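Local coordinates for protein DNA polymerase sliding clamp 2 (Thermococcus kodakarensis, PDB 3LX2) that probably encircles DNA as a ring-shaped homotrimer and serves as a moving platform that tethers DNA polymerase and other processing proteins to DNA during rapid replication, at residues 51-55 with 56-60; 70-73 with 74-77; 179-183 with 184-188; 189-193 with 194-198; 210-213 with 214-218. One frame throughout, in Å; residues are numbered along the deposited sequence.

Interaction 1: 51-55 with 56-60; sequences LNLPE and MLFSK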
loop_
_atom_site.group_PDB
_atom_site.type_symbol
_atom_site.label_atom_id
_atom_site.label_comp_id
_atom_site.label_asym_id
_atom_site.label_seq_id
_atom_site.Cartn_x
_atom_site.Cartn_y
_atom_site.Cartn_z
ATOM N N LEU A 51 -19.247 26.046 0.764
ATOM C CA LEU A 51 -18.834 25.407 1.984
ATOM C C LEU A 51 -19.267 26.273 3.157
ATOM O O LEU A 51 -18.934 27.471 3.243
ATOM C CB LEU A 51 -17.306 25.266 1.957
ATOM C CG LEU A 51 -16.536 24.999 3.232
ATOM C CD1 LEU A 51 -16.976 23.656 3.847
ATOM C CD2 LEU A 51 -15.019 24.953 2.948
ATOM N N ASN A 52 -19.991 25.663 4.078
ATOM C CA ASN A 52 -20.325 26.359 5.296
ATOM C C ASN A 52 -20.091 25.582 6.609
ATOM O O ASN A 52 -20.718 24.566 6.873
ATOM C CB ASN A 52 -21.735 26.929 5.207
ATOM C CG ASN A 52 -22.183 27.537 6.508
ATOM O OD1 ASN A 52 -21.873 28.685 6.837
ATOM N ND2 ASN A 52 -22.907 26.739 7.290
ATOM N N LEU A 53 -19.215 26.124 7.443
ATOM C CA LEU A 53 -18.813 25.511 8.696
ATOM C C LEU A 53 -19.168 26.398 9.914
ATOM O O LEU A 53 -18.376 27.244 10.335
ATOM C CB LEU A 53 -17.309 25.172 8.666
ATOM C CG LEU A 53 -16.793 24.215 7.579
ATOM C CD1 LEU A 53 -15.250 23.985 7.647
ATOM C CD2 LEU A 53 -17.518 22.935 7.548
ATOM N N PRO A 54 -20.356 26.201 10.484
ATOM C CA PRO A 54 -20.834 27.049 11.599
ATOM C C PRO A 54 -20.011 26.802 12.864
ATOM O O PRO A 54 -19.582 25.684 13.116
ATOM C CB PRO A 54 -22.284 26.578 11.819
ATOM C CG PRO A 54 -22.647 25.802 10.598
ATOM C CD PRO A 54 -21.355 25.190 10.090
ATOM N N GLU A 55 -19.821 27.831 13.669
ATOM C CA GLU A 55 -19.020 27.727 14.892
ATOM C C GLU A 55 -19.359 26.572 15.781
ATOM O O GLU A 55 -18.462 26.010 16.401
ATOM C CB GLU A 55 -19.157 28.978 15.709
ATOM C CG GLU A 55 -20.546 29.144 16.281
ATOM C CD GLU A 55 -20.662 30.383 17.099
ATOM O OE1 GLU A 55 -19.703 30.742 17.810
ATOM O OE2 GLU A 55 -21.721 31.019 17.011
ATOM N N MET A 56 -20.633 26.189 15.863
ATOM C CA MET A 56 -20.993 25.043 16.746
ATOM C C MET A 56 -20.213 23.713 16.467
ATOM O O MET A 56 -20.157 22.823 17.328
ATOM C CB MET A 56 -22.512 24.777 16.766
ATOM C CG MET A 56 -23.025 23.944 15.612
ATOM S SD MET A 56 -24.791 23.460 15.795
ATOM C CE MET A 56 -25.426 25.161 15.681
ATOM N N LEU A 57 -19.621 23.590 15.267
ATOM C CA LEU A 57 -18.861 22.386 14.878
ATOM C C LEU A 57 -17.522 22.255 15.588
ATOM O O LEU A 57 -16.937 21.170 15.664
ATOM C CB LEU A 57 -18.642 22.404 13.347
ATOM C CG LEU A 57 -19.777 21.837 12.508
ATOM C CD1 LEU A 57 -19.470 22.130 11.085
ATOM C CD2 LEU A 57 -19.780 20.349 12.753
ATOM N N PHE A 58 -17.057 23.362 16.133
ATOM C CA PHE A 58 -15.696 23.493 16.653
ATOM C C PHE A 58 -15.629 23.389 18.187
ATOM O O PHE A 58 -16.463 23.993 18.824
ATOM C CB PHE A 58 -15.126 24.843 16.146
ATOM C CG PHE A 58 -15.028 24.918 14.641
ATOM C CD1 PHE A 58 -13.875 24.491 13.982
ATOM C CD2 PHE A 58 -16.113 25.353 13.865
ATOM C CE1 PHE A 58 -13.787 24.544 12.543
ATOM C CE2 PHE A 58 -16.038 25.401 12.433
ATOM C CZ PHE A 58 -14.872 24.982 11.779
ATOM N N SER A 59 -14.672 22.645 18.778
ATOM C CA SER A 59 -14.536 22.635 20.251
ATOM C C SER A 59 -14.395 24.024 20.881
ATOM O O SER A 59 -15.013 24.294 21.900
ATOM C CB SER A 59 -13.360 21.824 20.732
ATOM O OG SER A 59 -13.129 20.725 19.916
ATOM N N LYS A 60 -13.540 24.864 20.324
ATOM C CA LYS A 60 -13.420 26.268 20.758
ATOM C C LYS A 60 -13.498 27.117 19.507
ATOM O O LYS A 60 -12.908 26.841 18.503
ATOM C CB LYS A 60 -12.110 26.581 21.508
ATOM C CG LYS A 60 -11.805 25.708 22.748
ATOM C CD LYS A 60 -12.161 26.384 24.064
ATOM C CE LYS A 60 -12.892 25.420 25.060
ATOM N NZ LYS A 60 -13.240 26.013 26.472
#

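Interaction 2: 70-73 with 74-77; sequences AFDL and KRFL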
loop_
_atom_site.group_PDB
_atom_site.type_symbol
_atom_site.label_atom_id
_atom_site.label_comp_id
_atom_site.label_asym_id
_atom_site.label_seq_id
_atom_site.Cartn_x
_atom_site.Cartn_y
_atom_site.Cartn_z
ATOM N N ALA A 70 -6.497 33.551 2.900
ATOM C CA ALA A 70 -6.285 32.808 1.692
ATOM C C ALA A 70 -4.917 32.146 1.770
ATOM O O ALA A 70 -3.961 32.728 2.277
ATOM C CB ALA A 70 -6.372 33.755 0.461
ATOM N N PHE A 71 -4.816 30.920 1.281
ATOM C CA PHE A 71 -3.548 30.216 1.410
ATOM C C PHE A 71 -3.449 29.072 0.424
ATOM O O PHE A 71 -4.428 28.677 -0.194
ATOM C CB PHE A 71 -3.357 29.717 2.850
ATOM C CG PHE A 71 -4.588 29.109 3.411
ATOM C CD1 PHE A 71 -4.848 27.765 3.225
ATOM C CD2 PHE A 71 -5.524 29.895 4.066
ATOM C CE1 PHE A 71 -6.021 27.209 3.701
ATOM C CE2 PHE A 71 -6.684 29.351 4.549
ATOM C CZ PHE A 71 -6.928 27.997 4.378
ATOM N N ASP A 72 -2.252 28.529 0.292
ATOM C CA ASP A 72 -2.049 27.520 -0.705
ATOM C C ASP A 72 -2.631 26.159 -0.238
ATOM O O ASP A 72 -2.270 25.649 0.827
ATOM C CB ASP A 72 -0.591 27.450 -1.077
ATOM C CG ASP A 72 -0.395 26.681 -2.295
ATOM O OD1 ASP A 72 -0.981 27.027 -3.336
ATOM O OD2 ASP A 72 0.333 25.699 -2.229
ATOM N N LEU A 73 -3.555 25.603 -1.036
ATOM C CA LEU A 73 -4.306 24.452 -0.583
ATOM C C LEU A 73 -3.355 23.258 -0.406
ATOM O O LEU A 73 -3.368 22.562 0.611
ATOM C CB LEU A 73 -5.502 24.153 -1.493
ATOM C CG LEU A 73 -6.898 24.718 -1.170
ATOM C CD1 LEU A 73 -7.891 24.736 -2.372
ATOM C CD2 LEU A 73 -7.563 23.996 -0.004
ATOM N N LYS A 74 -2.477 23.067 -1.374
ATOM C CA LYS A 74 -1.568 21.969 -1.318
ATOM C C LYS A 74 -0.586 22.123 -0.178
ATOM O O LYS A 74 -0.078 21.136 0.282
ATOM C CB LYS A 74 -0.831 21.810 -2.657
ATOM C CG LYS A 74 0.206 20.709 -2.645
ATOM C CD LYS A 74 1.084 20.625 -3.923
ATOM C CE LYS A 74 0.310 20.119 -5.138
ATOM N NZ LYS A 74 -0.270 21.249 -5.904
ATOM N N ARG A 75 -0.263 23.339 0.261
ATOM C CA ARG A 75 0.705 23.482 1.371
ATOM C C ARG A 75 0.057 23.021 2.690
ATOM O O ARG A 75 0.658 22.302 3.505
ATOM C CB ARG A 75 1.128 24.932 1.525
ATOM C CG ARG A 75 2.535 25.266 1.094
ATOM C CD ARG A 75 2.813 26.698 1.577
ATOM N NE ARG A 75 4.147 26.766 2.158
ATOM C CZ ARG A 75 5.089 27.651 1.847
ATOM N NH1 ARG A 75 4.858 28.621 0.964
ATOM N NH2 ARG A 75 6.259 27.575 2.467
ATOM N N PHE A 76 -1.175 23.455 2.860
ATOM C CA PHE A 76 -1.973 23.217 4.016
ATOM C C PHE A 76 -2.305 21.761 4.091
ATOM O O PHE A 76 -2.340 21.192 5.159
ATOM C CB PHE A 76 -3.272 23.989 3.846
ATOM C CG PHE A 76 -4.153 23.989 5.050
ATOM C CD1 PHE A 76 -3.609 24.021 6.330
ATOM C CD2 PHE A 76 -5.531 23.997 4.899
ATOM C CE1 PHE A 76 -4.431 24.057 7.458
ATOM C CE2 PHE A 76 -6.364 24.002 6.027
ATOM C CZ PHE A 76 -5.803 24.036 7.316
ATOM N N LEU A 77 -2.546 21.161 2.943
ATOM C CA LEU A 77 -2.946 19.763 2.895
ATOM C C LEU A 77 -1.817 18.874 3.372
ATOM O O LEU A 77 -2.059 17.916 4.124
ATOM C CB LEU A 77 -3.402 19.325 1.497
ATOM C CG LEU A 77 -3.739 17.823 1.364
ATOM C CD1 LEU A 77 -4.861 17.424 2.311
ATOM C CD2 LEU A 77 -4.101 17.521 -0.099
#

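Interaction 3: 179-183 with 184-188; sequences LTMED and PGLLD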
loop_
_atom_site.group_PDB
_atom_site.type_symbol
_atom_site.label_atom_id
_atom_site.label_comp_id
_atom_site.label_asym_id
_atom_site.label_seq_id
_atom_site.Cartn_x
_atom_site.Cartn_y
_atom_site.Cartn_z
ATOM N N LEU A 179 -30.533 1.865 -9.174
ATOM C CA LEU A 179 -31.036 1.878 -7.791
ATOM C C LEU A 179 -32.511 2.167 -7.679
ATOM O O LEU A 179 -33.020 3.131 -8.258
ATOM C CB LEU A 179 -30.358 2.973 -6.989
ATOM C CG LEU A 179 -28.863 2.957 -6.793
ATOM C CD1 LEU A 179 -28.556 3.897 -5.648
ATOM C CD2 LEU A 179 -28.383 1.518 -6.500
ATOM N N THR A 180 -33.192 1.337 -6.902
ATOM C CA THR A 180 -34.609 1.585 -6.542
ATOM C C THR A 180 -34.722 1.697 -5.005
ATOM O O THR A 180 -33.736 1.452 -4.256
ATOM C CB THR A 180 -35.589 0.462 -7.059
ATOM O OG1 THR A 180 -35.360 -0.771 -6.341
ATOM C CG2 THR A 180 -35.430 0.214 -8.553
ATOM N N MET A 181 -35.931 2.016 -4.542
ATOM C CA MET A 181 -36.202 1.983 -3.103
ATOM C C MET A 181 -35.880 0.638 -2.419
ATOM O O MET A 181 -35.658 0.594 -1.211
ATOM C CB MET A 181 -37.596 2.541 -2.758
ATOM C CG MET A 181 -37.629 4.089 -2.687
ATOM S SD MET A 181 -36.228 4.881 -1.816
ATOM C CE MET A 181 -36.374 4.288 -0.143
ATOM N N GLU A 182 -35.768 -0.430 -3.206
ATOM C CA GLU A 182 -35.334 -1.740 -2.683
ATOM C C GLU A 182 -33.855 -1.832 -2.239
ATOM O O GLU A 182 -33.518 -2.684 -1.392
ATOM C CB GLU A 182 -35.688 -2.873 -3.671
ATOM C CG GLU A 182 -36.434 -4.073 -3.001
ATOM C CD GLU A 182 -37.525 -4.730 -3.884
ATOM O OE1 GLU A 182 -37.965 -4.125 -4.889
ATOM O OE2 GLU A 182 -37.952 -5.863 -3.562
ATOM N N ASP A 183 -32.982 -0.972 -2.786
ATOM C CA ASP A 183 -31.552 -1.026 -2.455
ATOM C C ASP A 183 -31.187 -0.177 -1.203
ATOM O O ASP A 183 -31.742 0.894 -1.004
ATOM C CB ASP A 183 -30.688 -0.620 -3.678
ATOM C CG ASP A 183 -31.096 -1.340 -4.964
ATOM O OD1 ASP A 183 -30.880 -2.579 -5.049
ATOM O OD2 ASP A 183 -31.631 -0.657 -5.876
ATOM N N PRO A 184 -30.239 -0.655 -0.384
ATOM C CA PRO A 184 -29.754 0.128 0.789
ATOM C C PRO A 184 -29.187 1.523 0.394
ATOM O O PRO A 184 -29.544 2.555 0.980
ATOM C CB PRO A 184 -28.642 -0.751 1.400
ATOM C CG PRO A 184 -28.663 -2.075 0.619
ATOM C CD PRO A 184 -29.578 -1.971 -0.536
ATOM N N GLY A 185 -28.337 1.539 -0.632
ATOM C CA GLY A 185 -27.727 2.771 -1.156
ATOM C C GLY A 185 -28.676 3.905 -1.520
ATOM O O GLY A 185 -28.245 5.058 -1.611
ATOM N N LEU A 186 -29.953 3.605 -1.758
ATOM C CA LEU A 186 -30.902 4.685 -2.039
ATOM C C LEU A 186 -31.722 4.950 -0.767
ATOM O O LEU A 186 -32.315 4.036 -0.203
ATOM C CB LEU A 186 -31.795 4.327 -3.214
ATOM C CG LEU A 186 -32.671 5.423 -3.838
ATOM C CD1 LEU A 186 -31.882 6.551 -4.478
ATOM C CD2 LEU A 186 -33.618 4.834 -4.872
ATOM N N LEU A 187 -31.709 6.170 -0.257
ATOM C CA LEU A 187 -32.523 6.403 0.940
ATOM C C LEU A 187 -33.822 7.119 0.574
ATOM O O LEU A 187 -34.821 6.991 1.286
ATOM C CB LEU A 187 -31.784 7.174 2.005
ATOM C CG LEU A 187 -30.503 6.644 2.637
ATOM C CD1 LEU A 187 -30.057 7.631 3.711
ATOM C CD2 LEU A 187 -30.695 5.269 3.254
ATOM N N ASP A 188 -33.817 7.821 -0.557
ATOM C CA ASP A 188 -34.917 8.713 -0.873
ATOM C C ASP A 188 -34.857 9.154 -2.319
ATOM O O ASP A 188 -33.779 9.382 -2.852
ATOM C CB ASP A 188 -34.868 9.939 0.058
ATOM C CG ASP A 188 -35.946 10.966 -0.268
ATOM O OD1 ASP A 188 -37.113 10.570 -0.485
ATOM O OD2 ASP A 188 -35.624 12.175 -0.328
#

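Interaction 4: 189-193 with 194-198; sequences LEHKM and TKAKS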
loop_
_atom_site.group_PDB
_atom_site.type_symbol
_atom_site.label_atom_id
_atom_site.label_comp_id
_atom_site.label_asym_id
_atom_site.label_seq_id
_atom_site.Cartn_x
_atom_site.Cartn_y
_atom_site.Cartn_z
ATOM N N LEU A 189 -36.018 9.295 -2.945
ATOM C CA LEU A 189 -36.052 9.644 -4.348
ATOM C C LEU A 189 -37.308 10.387 -4.765
ATOM O O LEU A 189 -38.416 9.859 -4.715
ATOM C CB LEU A 189 -35.838 8.403 -5.215
ATOM C CG LEU A 189 -36.009 8.625 -6.707
ATOM C CD1 LEU A 189 -34.970 9.632 -7.221
ATOM C CD2 LEU A 189 -35.895 7.284 -7.385
ATOM N N GLU A 190 -37.125 11.609 -5.212
ATOM C CA GLU A 190 -38.242 12.447 -5.507
ATOM C C GLU A 190 -38.029 12.989 -6.918
ATOM O O GLU A 190 -36.971 13.527 -7.222
ATOM C CB GLU A 190 -38.345 13.557 -4.454
ATOM C CG GLU A 190 -39.756 13.980 -4.095
ATOM C CD GLU A 190 -40.644 12.806 -3.624
ATOM O OE1 GLU A 190 -40.343 12.187 -2.578
ATOM O OE2 GLU A 190 -41.650 12.509 -4.312
ATOM N N HIS A 191 -39.014 12.754 -7.786
ATOM C CA HIS A 191 -39.045 13.280 -9.141
ATOM C C HIS A 191 -40.203 14.257 -9.247
ATOM O O HIS A 191 -41.347 13.897 -8.943
ATOM C CB HIS A 191 -39.271 12.159 -10.160
ATOM C CG HIS A 191 -38.665 12.432 -11.508
ATOM N ND1 HIS A 191 -38.762 13.654 -12.146
ATOM C CD2 HIS A 191 -37.952 11.633 -12.337
ATOM C CE1 HIS A 191 -38.126 13.598 -13.304
ATOM N NE2 HIS A 191 -37.632 12.380 -13.446
ATOM N N LYS A 192 -39.900 15.491 -9.652
ATOM C CA LYS A 192 -40.925 16.481 -10.023
ATOM C C LYS A 192 -41.169 16.438 -11.526
ATOM O O LYS A 192 -41.047 17.453 -12.221
ATOM C CB LYS A 192 -40.535 17.895 -9.577
ATOM C CG LYS A 192 -41.484 18.536 -8.564
ATOM C CD LYS A 192 -41.089 19.972 -8.284
ATOM C CE LYS A 192 -39.851 20.032 -7.404
ATOM N NZ LYS A 192 -39.252 21.402 -7.448
ATOM N N MET A 193 -41.500 15.238 -12.002
ATOM C CA MET A 193 -41.845 14.943 -13.395
ATOM C C MET A 193 -41.575 13.457 -13.628
ATOM O O MET A 193 -41.834 12.630 -12.742
ATOM C CB MET A 193 -41.069 15.810 -14.396
ATOM C CG MET A 193 -41.663 15.857 -15.802
ATOM S SD MET A 193 -40.424 16.509 -16.963
ATOM C CE MET A 193 -41.103 16.018 -18.571
ATOM N N THR A 194 -41.024 13.128 -14.797
ATOM C CA THR A 194 -40.970 11.747 -15.250
ATOM C C THR A 194 -39.798 11.375 -16.192
ATOM O O THR A 194 -39.388 10.214 -16.224
ATOM C CB THR A 194 -42.382 11.306 -15.780
ATOM O OG1 THR A 194 -42.937 10.332 -14.880
ATOM C CG2 THR A 194 -42.353 10.751 -17.237
ATOM N N LYS A 195 -39.252 12.332 -16.942
ATOM C CA LYS A 195 -38.070 12.041 -17.766
ATOM C C LYS A 195 -36.958 13.005 -17.389
ATOM O O LYS A 195 -37.161 14.220 -17.482
ATOM C CB LYS A 195 -38.370 12.170 -19.272
ATOM C CG LYS A 195 -39.771 11.703 -19.750
ATOM C CD LYS A 195 -39.838 11.488 -21.265
ATOM C CE LYS A 195 -39.262 10.118 -21.671
ATOM N NZ LYS A 195 -39.129 9.954 -23.157
ATOM N N ALA A 196 -35.794 12.481 -16.978
ATOM C CA ALA A 196 -34.660 13.346 -16.534
ATOM C C ALA A 196 -33.242 12.810 -16.829
ATOM O O ALA A 196 -32.851 11.777 -16.301
ATOM C CB ALA A 196 -34.804 13.685 -15.056
ATOM N N LYS A 197 -32.471 13.543 -17.635
ATOM C CA LYS A 197 -31.196 13.017 -18.142
ATOM C C LYS A 197 -30.073 14.066 -18.355
ATOM O O LYS A 197 -30.231 15.020 -19.119
ATOM C CB LYS A 197 -31.432 12.198 -19.433
ATOM C CG LYS A 197 -30.159 11.671 -20.095
ATOM C CD LYS A 197 -30.298 11.396 -21.606
ATOM C CE LYS A 197 -30.833 9.986 -21.902
ATOM N NZ LYS A 197 -30.218 9.347 -23.126
ATOM N N SER A 198 -28.923 13.843 -17.706
ATOM C CA SER A 198 -27.729 14.648 -17.971
ATOM C C SER A 198 -26.397 13.884 -17.824
ATOM O O SER A 198 -26.345 12.792 -17.223
ATOM C CB SER A 198 -27.724 15.869 -17.056
ATOM O OG SER A 198 -26.475 16.526 -17.142
#

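Interaction 5: 210-213 with 214-218; sequences RSLA and DADEV. With SO4 (sulfate ion), chain D.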
loop_
_atom_site.group_PDB
_atom_site.type_symbol
_atom_site.label_atom_id
_atom_site.label_comp_id
_atom_site.label_asym_id
_atom_site.label_seq_id
_atom_site.Cartn_x
_atom_site.Cartn_y
_atom_site.Cartn_z
ATOM N N ARG A 210 -14.236 10.993 -3.111
ATOM C CA ARG A 210 -13.168 10.151 -2.533
ATOM C C ARG A 210 -12.939 10.274 -1.033
ATOM O O ARG A 210 -12.684 9.278 -0.395
ATOM C CB ARG A 210 -11.863 10.318 -3.277
ATOM C CG ARG A 210 -10.764 9.346 -2.855
ATOM C CD ARG A 210 -9.467 9.588 -3.699
ATOM N NE ARG A 210 -9.578 8.990 -5.030
ATOM C CZ ARG A 210 -9.661 9.664 -6.177
ATOM N NH1 ARG A 210 -9.653 10.999 -6.203
ATOM N NH2 ARG A 210 -9.736 8.982 -7.320
ATOM N N SER A 211 -13.014 11.471 -0.467
ATOM C CA SER A 211 -12.873 11.633 1.009
ATOM C C SER A 211 -13.978 10.968 1.862
ATOM O O SER A 211 -13.687 10.397 2.894
ATOM C CB SER A 211 -12.791 13.107 1.411
ATOM O OG SER A 211 -11.533 13.651 1.087
ATOM N N LEU A 212 -15.218 11.022 1.407
ATOM C CA LEU A 212 -16.350 10.479 2.134
ATOM C C LEU A 212 -16.247 8.980 2.435
ATOM O O LEU A 212 -15.649 8.203 1.658
ATOM C CB LEU A 212 -17.629 10.746 1.328
ATOM C CG LEU A 212 -17.918 12.218 1.049
ATOM C CD1 LEU A 212 -19.199 12.236 0.329
ATOM C CD2 LEU A 212 -18.019 13.016 2.365
ATOM N N ALA A 213 -16.823 8.577 3.555
ATOM C CA ALA A 213 -16.857 7.143 3.896
ATOM C C ALA A 213 -18.117 6.534 3.253
ATOM O O ALA A 213 -19.094 7.277 3.031
ATOM C CB ALA A 213 -16.854 6.938 5.413
ATOM N N ASP A 214 -18.106 5.221 2.960
ATOM C CA ASP A 214 -19.191 4.638 2.137
ATOM C C ASP A 214 -20.546 4.944 2.716
ATOM O O ASP A 214 -21.543 5.064 1.989
ATOM C CB ASP A 214 -19.055 3.136 1.953
ATOM C CG ASP A 214 -17.933 2.748 1.007
ATOM O OD1 ASP A 214 -17.412 3.585 0.221
ATOM O OD2 ASP A 214 -17.545 1.579 1.081
ATOM N N ALA A 215 -20.561 5.104 4.030
ATOM C CA ALA A 215 -21.788 5.185 4.778
ATOM C C ALA A 215 -22.346 6.638 4.854
ATOM O O ALA A 215 -23.545 6.822 5.025
ATOM C CB ALA A 215 -21.561 4.555 6.175
ATOM N N ASP A 216 -21.509 7.654 4.675
ATOM C CA ASP A 216 -21.995 9.052 4.482
ATOM C C ASP A 216 -23.158 9.203 3.485
ATOM O O ASP A 216 -23.123 8.739 2.327
ATOM C CB ASP A 216 -20.858 10.014 4.088
ATOM C CG ASP A 216 -19.718 10.050 5.117
ATOM O OD1 ASP A 216 -19.966 9.767 6.310
ATOM O OD2 ASP A 216 -18.566 10.329 4.740
ATOM N N GLU A 217 -24.198 9.865 3.938
ATOM C CA GLU A 217 -25.263 10.278 3.062
ATOM C C GLU A 217 -24.810 11.444 2.175
ATOM O O GLU A 217 -24.090 12.361 2.627
ATOM C CB GLU A 217 -26.483 10.661 3.870
ATOM C CG GLU A 217 -27.065 9.463 4.629
ATOM C CD GLU A 217 -28.259 9.794 5.540
ATOM O OE1 GLU A 217 -29.073 10.711 5.235
ATOM O OE2 GLU A 217 -28.369 9.091 6.577
ATOM N N VAL A 218 -25.198 11.345 0.898
ATOM C CA VAL A 218 -24.937 12.347 -0.083
ATOM C C VAL A 218 -26.257 12.693 -0.708
ATOM O O VAL A 218 -26.983 11.822 -1.142
ATOM C CB VAL A 218 -24.075 11.816 -1.252
ATOM C CG1 VAL A 218 -23.912 12.918 -2.362
ATOM C CG2 VAL A 218 -22.731 11.227 -0.751
HETATM S S SO4 D . -15.408 3.497 4.542
HETATM O O1 SO4 D . -16.199 3.801 3.345
HETATM O O2 SO4 D . -14.389 4.520 4.773
HETATM O O3 SO4 D . -16.370 3.388 5.660
HETATM O O4 SO4 D . -14.652 2.261 4.345
#

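Interaction 1: 51-55 with 56-60
Phe58 turns the edge of its ring to the backbone it has just left, and three carbonyl oxygens in a row, those of Leu53, Pro54 and Glu55, lie near the ring plane around that edge. Phe58 CE2 stands 3.6 Å from Leu53 O, while Phe58 CZ meets Leu53 CB at 4.0 Å. Leu57 CD1 reaches back to Pro54 CD at 3.7 Å, its side chain running at about a right angle to that of Leu53. Two successive backbone bonds of the 3-10 type make these approaches possible: Leu57 N gives to Pro54 O at 3.0 Å with a nearly straight N-H (169°), and Phe58 N gives to Glu55 O at 3.0 Å. Phe58 CG stays beside its own backbone N (chi1 -62°), which turns the ring back toward the carbonyls of residues 53-55. Beyond this shell, Phe7 and Tyr61 meet the Phe58 ring, and Phe13 and Leu16 of helix 10-21 pack on Leu53. The short turn carries the chain from strand 47-54 toward strand 60-63 of a different sheet, and the weakly polar C-H edge of an aromatic ring would be expected to suit carbonyl oxygens in a largely apolar setting.

Interaction 2: 70-73 with 74-77
Asp72 O is gripped by two backbone donors of the turn that follows: Phe76 N at 3.2 Å, with a fairly straight N-H (164°), and Arg75 N at 3.1 Å in a bond that is weak because it is strongly bent. This is the start of an alpha-helix, with Asp72 at the N-cap position, where strand 67-72 passes directly into helix 73-80. The next helical bond, from Leu77 N to Leu73 O, is shorter at 2.8 Å. With CG set opposite its own backbone N (chi1 -166°), the Asp72 carboxylate lies near the first turn, and OD2 comes within 3.9 Å of Arg75 CB. Its negative charge near the helix N-terminus would be expected to suit the helix dipole. The guanidinium of Arg75 points elsewhere: NH2 forms a salt bridge with Asp172 of the second subunit, so this helix start also belongs to the subunit interface of the ring. Phe71 and Phe76 form a T-shaped pair, the edge of Phe71 directed at the face of Phe76, and Phe29 adds a further edge-to-face contact to Phe71. Ile17 of helix 10-21 packs against both Leu73 and Phe76. The two ring planes of the pair stand at 77°, their centroids are 5.1 Å apart, and the nearest atoms are Phe71 CE1 and Phe76 CD2 at 3.5 Å.

Interaction 3: 179-183 with 184-188
Leu186 folds back over the turn that precedes it, and each step of its side chain finds a different partner there. CB lies 4.1 Å from Leu179 CD1, the two leucines crossing at a slant. One bond further, CG comes to 4.1 Å from Met181 SD. The branch Leu186 CD2 presses on the peptide of Thr180, 3.3 Å from Thr180 C. CG of Leu186 is placed opposite the backbone N (chi1 -168°), which directs it toward the turn. Met181 bends at both chi2 and chi3, and its CE ends 3.4 Å from Leu187 O. Two type I beta turns in succession, Thr180 to Asp183 and Asp183 to Leu186, make the loop against which the leucine packs. In the first, Asp183 OD2 accepts from Thr180 N at 2.7 Å, nearly in line with its C-O bond, while Thr180 OG1 accepts from Glu182 N as an ST turn. The second is closed by a weak bond from Leu186 N to Asp183 O, 3.3 Å long. Within this chain, the loop leads from strand 174-179, an outer strand of the four-stranded sheet, to strand 186-191 at the edge of the nine-stranded one. Leu186 also packs on Val136 of strand 132-137, where Leu187 and Asp188 form a classic beta bulge opposite Val135, and Asp106 of the third subunit touches Asp183 and Pro184.

Interaction 4: 189-193 with 194-198
The connection between strands 186-191 and 196-201 brings the imidazole of His191 against Thr194 and Ala196 on the far side of the bend. Thr194 N sits over one face of the ring, 3.3 Å above its plane and toward the rim, and Met193 O lies over the same face. Ala196 CB comes up obliquely to His191 NE2 at 3.5 Å. His191 CG lies opposite the backbone N (chi1 -151°), which directs the ring over the turn. Here the chain changes sheets: within this chain, strand 186-191 closes one edge of the nine-stranded antiparallel sheet, whereas strand 196-201 is an outer strand of the four-stranded one, so this link is not a hairpin within a single sheet. His191 NE2 also makes a weak hydrogen bond to Ala159 O, and Ala196 pairs through its backbone with the same Ala159, on the neighbouring strand 154-159. Pro161 packs on both His191 and Thr194, and Val132 of the larger sheet touches His191 and Ala196. Met193 carries a phi of 156°, unusual for a residue with a side chain, and Thr194 OG1 gives a weak, long bond to Met193 O at 3.3 Å.

Interaction 5: 210-213 with 214-218
Ala213 and Asp216 satisfy each other twice. Ala213 N donates to Asp216 OD2 at 2.7 Å, approaching from above the carboxylate plane, and Asp216 N returns a bond to Ala213 O at 2.9 Å. Asp216 CG lies beside its own backbone N (chi1 -58°), which swings OD2 back across the turn; the same oxygen rests 3.6 Å from Leu212 CB. The N-H of Asp214 points outward to a sulfate ion, probably from the crystallisation liquor. That bond, from Asp214 N to sulfate O1, is modelled so short that its length is doubtful. Lys142 of helix 138-151 serves two acceptors, making a hydrogen bond to Leu212 O and a long, weak ion pair with Asp214 OD1. Apart from these polar bonds, Leu212 CD1 touches Val218 CG2 at 3.8 Å, and Ala138 packs against both residues. Backbone bonds between Asp216 and Ala138 and between Val218 and Val136 tie the outgoing chain to its neighbour. Together these features describe a type I beta turn, Ala213 to Asp216, the N-H of its first residue bonded to the carboxylate of its last, leading from helix 202-209 into antiparallel strand 217-222.

Overall arrangement
All five contacts are local, at turns, links and a helix start, and they follow one another along the chain: interactions 1 and 2 in the N-terminal PCNA family domain, interactions 3, 4 and 5 in the C-terminal one. Each reaches the nine-stranded antiparallel sheet that spans both domains. Interactions 2 and 3 involve its two outermost strands within this chain, 67-72 and 186-191, on opposite sides of the chain's centre with their own centres about 38 Å apart, and each touches a different neighbouring subunit, as a closed ring of three requires. Interactions 3 and 4 share strand 186-191. Interaction 5 touches interaction 3 through Glu217 and Leu187, whereas interactions 1 and 2 lie about 8 Å apart at their nearest atoms.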